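Local coordinates for protein sugar phosphate isomerase/epimerase (Parabacteroides distasonis, PDB 3L23) that binds a magnesium ion in a xylose isomerase-like TIM barrel and is probably a sugar phosphate isomerase or epimerase, at residues Y164-M169 / Q197-M202; L141-F146 / K204-S209. One frame throughout, in Å; residues are numbered along the deposited sequence.

Contact 1: Y164-M169 / Q197-M202. With MG (magnesium ion), chain B.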
# COMPACT_ATOMS: atom_id res chain seq x y z
N TYR A 164 2.83 5.94 -2.58
CA TYR A 164 1.83 6.31 -1.57
C TYR A 164 0.55 5.50 -1.74
O TYR A 164 -0.05 5.51 -2.83
CB TYR A 164 1.50 7.82 -1.64
CG TYR A 164 0.59 8.23 -0.48
CD1 TYR A 164 1.10 8.43 0.79
CD2 TYR A 164 -0.80 8.28 -0.66
CE1 TYR A 164 0.24 8.74 1.85
CE2 TYR A 164 -1.63 8.59 0.39
CZ TYR A 164 -1.10 8.81 1.63
OH TYR A 164 -1.90 9.13 2.69
N HIS A 165 0.12 4.86 -0.64
CA HIS A 165 -1.14 4.08 -0.57
C HIS A 165 -2.16 4.82 0.27
O HIS A 165 -1.91 5.26 1.40
CB HIS A 165 -0.86 2.65 -0.02
CG HIS A 165 -2.06 1.93 0.52
ND1 HIS A 165 -2.65 2.26 1.72
CD2 HIS A 165 -2.75 0.85 0.06
CE1 HIS A 165 -3.66 1.44 1.97
NE2 HIS A 165 -3.74 0.57 0.98
N ASN A 166 -3.39 4.92 -0.26
CA ASN A 166 -4.45 5.65 0.37
C ASN A 166 -5.45 4.76 1.09
O ASN A 166 -5.60 3.58 0.75
CB ASN A 166 -5.27 6.40 -0.68
CG ASN A 166 -5.95 5.44 -1.67
OD1 ASN A 166 -5.30 4.84 -2.56
ND2 ASN A 166 -7.29 5.31 -1.54
N HIS A 167 -6.09 5.34 2.10
CA HIS A 167 -7.38 4.84 2.60
C HIS A 167 -8.46 5.84 2.13
O HIS A 167 -8.41 6.26 0.98
CB HIS A 167 -7.39 4.59 4.11
CG HIS A 167 -6.40 3.55 4.55
ND1 HIS A 167 -5.06 3.81 4.70
CD2 HIS A 167 -6.57 2.26 4.92
CE1 HIS A 167 -4.43 2.73 5.12
NE2 HIS A 167 -5.32 1.76 5.27
N ASN A 168 -9.41 6.20 2.97
CA ASN A 168 -10.44 7.15 2.53
C ASN A 168 -10.31 8.53 3.12
O ASN A 168 -10.99 9.44 2.65
CB ASN A 168 -11.87 6.59 2.78
CG ASN A 168 -12.16 6.24 4.22
OD1 ASN A 168 -11.25 6.14 5.07
ND2 ASN A 168 -13.45 5.96 4.49
N MSE A 169 -9.44 8.70 4.11
CA MSE A 169 -9.25 10.03 4.70
C MSE A 169 -8.73 11.03 3.68
O MSE A 169 -8.92 12.23 3.85
CB MSE A 169 -8.27 10.02 5.89
CG MSE A 169 -8.64 9.16 7.10
SE MSE A 169 -8.06 7.26 6.77
CE MSE A 169 -6.46 7.62 5.83
N GLN A 197 -10.24 17.97 -2.23
CA GLN A 197 -9.90 16.69 -1.66
C GLN A 197 -8.39 16.61 -1.45
O GLN A 197 -7.61 16.97 -2.35
CB GLN A 197 -10.38 15.54 -2.55
CG GLN A 197 -11.92 15.50 -2.68
CD GLN A 197 -12.46 14.32 -3.46
OE1 GLN A 197 -13.48 13.74 -3.08
NE2 GLN A 197 -11.75 13.94 -4.55
N ILE A 198 -7.99 16.11 -0.29
CA ILE A 198 -6.56 15.94 0.00
C ILE A 198 -5.84 15.17 -1.09
O ILE A 198 -4.76 15.56 -1.51
CB ILE A 198 -6.33 15.31 1.43
CG1 ILE A 198 -6.76 16.28 2.51
CG2 ILE A 198 -4.86 14.90 1.64
CD1 ILE A 198 -7.02 15.62 3.86
N TYR A 199 -6.41 14.07 -1.57
CA TYR A 199 -5.75 13.26 -2.60
C TYR A 199 -5.45 14.07 -3.87
O TYR A 199 -4.39 13.87 -4.52
CB TYR A 199 -6.63 12.05 -2.91
CG TYR A 199 -5.95 10.88 -3.59
CD1 TYR A 199 -5.01 10.10 -2.91
CD2 TYR A 199 -6.24 10.55 -4.91
CE1 TYR A 199 -4.39 9.02 -3.53
CE2 TYR A 199 -5.63 9.47 -5.52
CZ TYR A 199 -4.72 8.73 -4.85
OH TYR A 199 -4.08 7.66 -5.44
N ASP A 200 -6.40 14.91 -4.28
CA ASP A 200 -6.19 15.80 -5.44
C ASP A 200 -5.02 16.76 -5.22
O ASP A 200 -4.27 17.02 -6.14
CB ASP A 200 -7.47 16.51 -5.81
CG ASP A 200 -8.52 15.54 -6.24
OD1 ASP A 200 -8.12 14.55 -6.87
OD2 ASP A 200 -9.71 15.72 -5.97
N LEU A 201 -4.86 17.27 -4.00
CA LEU A 201 -3.73 18.11 -3.67
C LEU A 201 -2.43 17.29 -3.71
O LEU A 201 -1.38 17.80 -4.12
CB LEU A 201 -3.90 18.77 -2.29
CG LEU A 201 -5.12 19.69 -2.10
CD1 LEU A 201 -5.25 20.10 -0.65
CD2 LEU A 201 -5.06 20.88 -3.07
N MSE A 202 -2.49 16.02 -3.30
CA MSE A 202 -1.29 15.18 -3.32
C MSE A 202 -0.82 14.94 -4.74
O MSE A 202 0.37 15.02 -5.03
CB MSE A 202 -1.54 13.84 -2.60
CG MSE A 202 -1.63 13.99 -1.09
SE MSE A 202 -1.89 12.15 -0.39
CE MSE A 202 -1.68 12.59 1.48
MG MG B . -4.93 -1.33 1.04
O HOH W 1 -2.88 6.10 -3.43
O HOH W 2 -5.90 -0.58 2.78
O HOH W 3 -3.31 -1.75 2.71
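Tyr164 and Met202, a selenomethionine, join a barrel strand of the xylose isomerase-like TIM barrel to helix 198-205 through a Met-aromatic contact. Strand 162-165 carries the metal ligand His165, and the helix packs against its outward side. The selenium of Met202 lies over one face of the Tyr164 ring, 4.1 Å from the centroid and 28° off the ring normal, nearest to CE2. Beyond CG the Met202 chain is extended, which carries its SE and CE out from the helix so that the side chain crosses the tyrosine at about a right angle, with CE 3.7 Å from Tyr164 OH. That hydroxyl is hydrogen-bonded to Glu170. With a leucine in place of Tyr164, Met202 SE would probably lose its aromatic face and Glu170 its hydroxyl partner.

Nearer the start of the helix, Asn166 CB meets Tyr199 CE1 obliquely at 4.0 Å, and Ile198 CD1 touches Met169 O. No direct hydrogen bond links the two segments; a water bridges them instead, within hydrogen-bonding distance of Tyr164 O, Asn166 OD1 and Tyr199 OH. It lies 2.8 Å from Tyr199 OH, at the edge of the phenol ring and in its plane. With CG between the backbone N and the carbonyl carbon (chi1 63°), the Asn166 amide is placed where both its ends are gripped: ND2 bonds to His167 O at 2.9 Å and also to Thr220, and OD1 accepts from the backbone N of Asp216 and is also within hydrogen-bonding distance of the water.

His165, next along the strand, turns to the barrel interior. Pro128 O holds its ND1, and its NE2 binds magnesium at 2.2 Å, alongside Asp216, His242, Glu275 and two waters.

Contact 2: L141-F146 / K204-S209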
# COMPACT_ATOMS: atom_id res chain seq x y z
N LEU A 141 3.23 20.88 2.69
CA LEU A 141 4.43 20.42 3.38
C LEU A 141 4.57 18.92 3.32
O LEU A 141 5.67 18.41 3.09
CB LEU A 141 4.44 20.92 4.85
CG LEU A 141 5.70 20.56 5.66
CD1 LEU A 141 6.98 21.18 5.04
CD2 LEU A 141 5.57 21.02 7.07
N VAL A 142 3.46 18.19 3.44
CA VAL A 142 3.53 16.75 3.32
C VAL A 142 4.02 16.37 1.91
O VAL A 142 4.91 15.49 1.74
CB VAL A 142 2.18 16.08 3.65
CG1 VAL A 142 2.16 14.67 3.09
CG2 VAL A 142 1.90 16.12 5.17
N CYS A 143 3.48 17.03 0.90
CA CYS A 143 3.95 16.76 -0.47
C CYS A 143 5.46 17.02 -0.67
O CYS A 143 6.15 16.22 -1.30
CB CYS A 143 3.17 17.57 -1.48
SG CYS A 143 1.44 17.09 -1.57
N ASP A 144 5.97 18.11 -0.13
CA ASP A 144 7.38 18.41 -0.22
C ASP A 144 8.21 17.31 0.46
O ASP A 144 9.28 16.95 -0.03
CB ASP A 144 7.67 19.74 0.47
CG ASP A 144 7.08 20.92 -0.25
OD1 ASP A 144 6.87 20.82 -1.48
OD2 ASP A 144 6.90 21.98 0.39
N ILE A 145 7.71 16.81 1.59
CA ILE A 145 8.40 15.77 2.33
C ILE A 145 8.40 14.47 1.48
O ILE A 145 9.42 13.77 1.41
CB ILE A 145 7.80 15.61 3.79
CG1 ILE A 145 8.24 16.81 4.64
CG2 ILE A 145 8.17 14.27 4.45
CD1 ILE A 145 7.43 17.03 5.96
N PHE A 146 7.28 14.15 0.85
CA PHE A 146 7.22 12.96 -0.01
C PHE A 146 8.24 13.07 -1.18
O PHE A 146 8.92 12.10 -1.54
CB PHE A 146 5.83 12.77 -0.59
CG PHE A 146 4.75 12.32 0.42
CD1 PHE A 146 5.04 11.93 1.73
CD2 PHE A 146 3.43 12.21 -0.00
CE1 PHE A 146 4.02 11.52 2.61
CE2 PHE A 146 2.42 11.78 0.86
CZ PHE A 146 2.72 11.43 2.14
N LYS A 204 -1.52 16.87 -7.33
CA LYS A 204 -1.07 18.15 -7.91
C LYS A 204 0.35 18.57 -7.52
O LYS A 204 1.10 19.13 -8.34
CB LYS A 204 -2.04 19.27 -7.51
CG LYS A 204 -1.73 20.60 -8.13
CD LYS A 204 -2.82 21.62 -7.91
CE LYS A 204 -2.98 22.03 -6.49
NZ LYS A 204 -3.28 23.51 -6.53
N ASP A 205 0.68 18.37 -6.25
CA ASP A 205 1.86 18.96 -5.65
C ASP A 205 2.99 18.00 -5.33
O ASP A 205 3.96 18.40 -4.69
CB ASP A 205 1.45 19.71 -4.39
CG ASP A 205 0.66 20.97 -4.69
OD1 ASP A 205 0.91 21.61 -5.74
OD2 ASP A 205 -0.21 21.34 -3.88
N THR A 206 2.89 16.77 -5.79
CA THR A 206 4.01 15.82 -5.76
C THR A 206 4.53 15.74 -7.20
O THR A 206 3.79 15.93 -8.15
CB THR A 206 3.64 14.45 -5.26
OG1 THR A 206 2.53 13.92 -5.99
CG2 THR A 206 3.31 14.53 -3.78
N ASP A 207 5.83 15.55 -7.32
CA ASP A 207 6.56 15.55 -8.61
C ASP A 207 6.35 14.17 -9.23
O ASP A 207 6.75 13.17 -8.65
CB ASP A 207 8.03 15.81 -8.32
CG ASP A 207 8.90 15.88 -9.55
OD1 ASP A 207 8.57 15.22 -10.56
OD2 ASP A 207 9.95 16.59 -9.48
N PRO A 208 5.75 14.11 -10.44
CA PRO A 208 5.51 12.78 -11.04
C PRO A 208 6.75 11.95 -11.34
O PRO A 208 6.63 10.73 -11.50
CB PRO A 208 4.80 13.09 -12.36
CG PRO A 208 4.32 14.46 -12.23
CD PRO A 208 5.27 15.18 -11.33
N SER A 209 7.91 12.58 -11.39
CA SER A 209 9.15 11.87 -11.64
C SER A 209 9.70 11.29 -10.34
O SER A 209 10.69 10.57 -10.35
CB SER A 209 10.20 12.80 -12.26
OG SER A 209 10.72 13.72 -11.30
O HOH W 4 4.81 20.65 -3.34
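Cys143, on helix 136-155, presses into the backbone where helix 198-205 gives way to a loop. Its CB lies 3.4 Å from Asp205 O, and its neighbour across the contact, Thr206, comes with its CA only 5.4 Å from that of Cys143. The sulfur stands beside the backbone N (chi1 -66°), anti to the carbonyl carbon, which brings it against Asp205 CB at 3.8 Å, while the methyl CG2 of Thr206 fits against both CB and SG. The same methyl reaches the edge of the Phe146 ring, near its plane, whereas one face of that ring receives Val142 CG1. Thr206 keeps its polar end apart from this apolar patch: OG1 is hydrogen-bonded to Met202 O, back in the last turn of the helix, and to Arg237.

The packing gives way to solvent toward Asp144. Here the side chains do not meet, and an ordered water spans the separation, donating to Asp144 OD1 and to Asp205 O, 2.8 Å from each. Asp205 O thus faces the cysteine CB and the water together. Farther along the loop, Asp207 OD1 takes up Ser209 N at 2.8 Å and Ser209 OG from the same face of its carboxylate, closing an Asx turn. Two successive outer helices of a TIM barrel meet in this way, one through its side and the other through its C-terminal end, where the chain turns back toward strand 211-216.

In the fold
The two contacts have centres about 12 Å apart, on the same side of the chain's centre, and share helix 198-205, contact 1 using its beginning and contact 2 its end. Along the chain, contact 1 is nested within the loop closed by contact 2: helix 136-155 comes first, then strand 162-165, then the shared helix, with strand 211-216 following as the parallel neighbour of strand 162-165. They also touch directly, Tyr164 CD1 lying 3.6 Å from Phe146 CE2, and Cys143 SG packing on Met202. One continuous layer therefore runs from the outer helices to the barrel strand that carries the magnesium ligand His165.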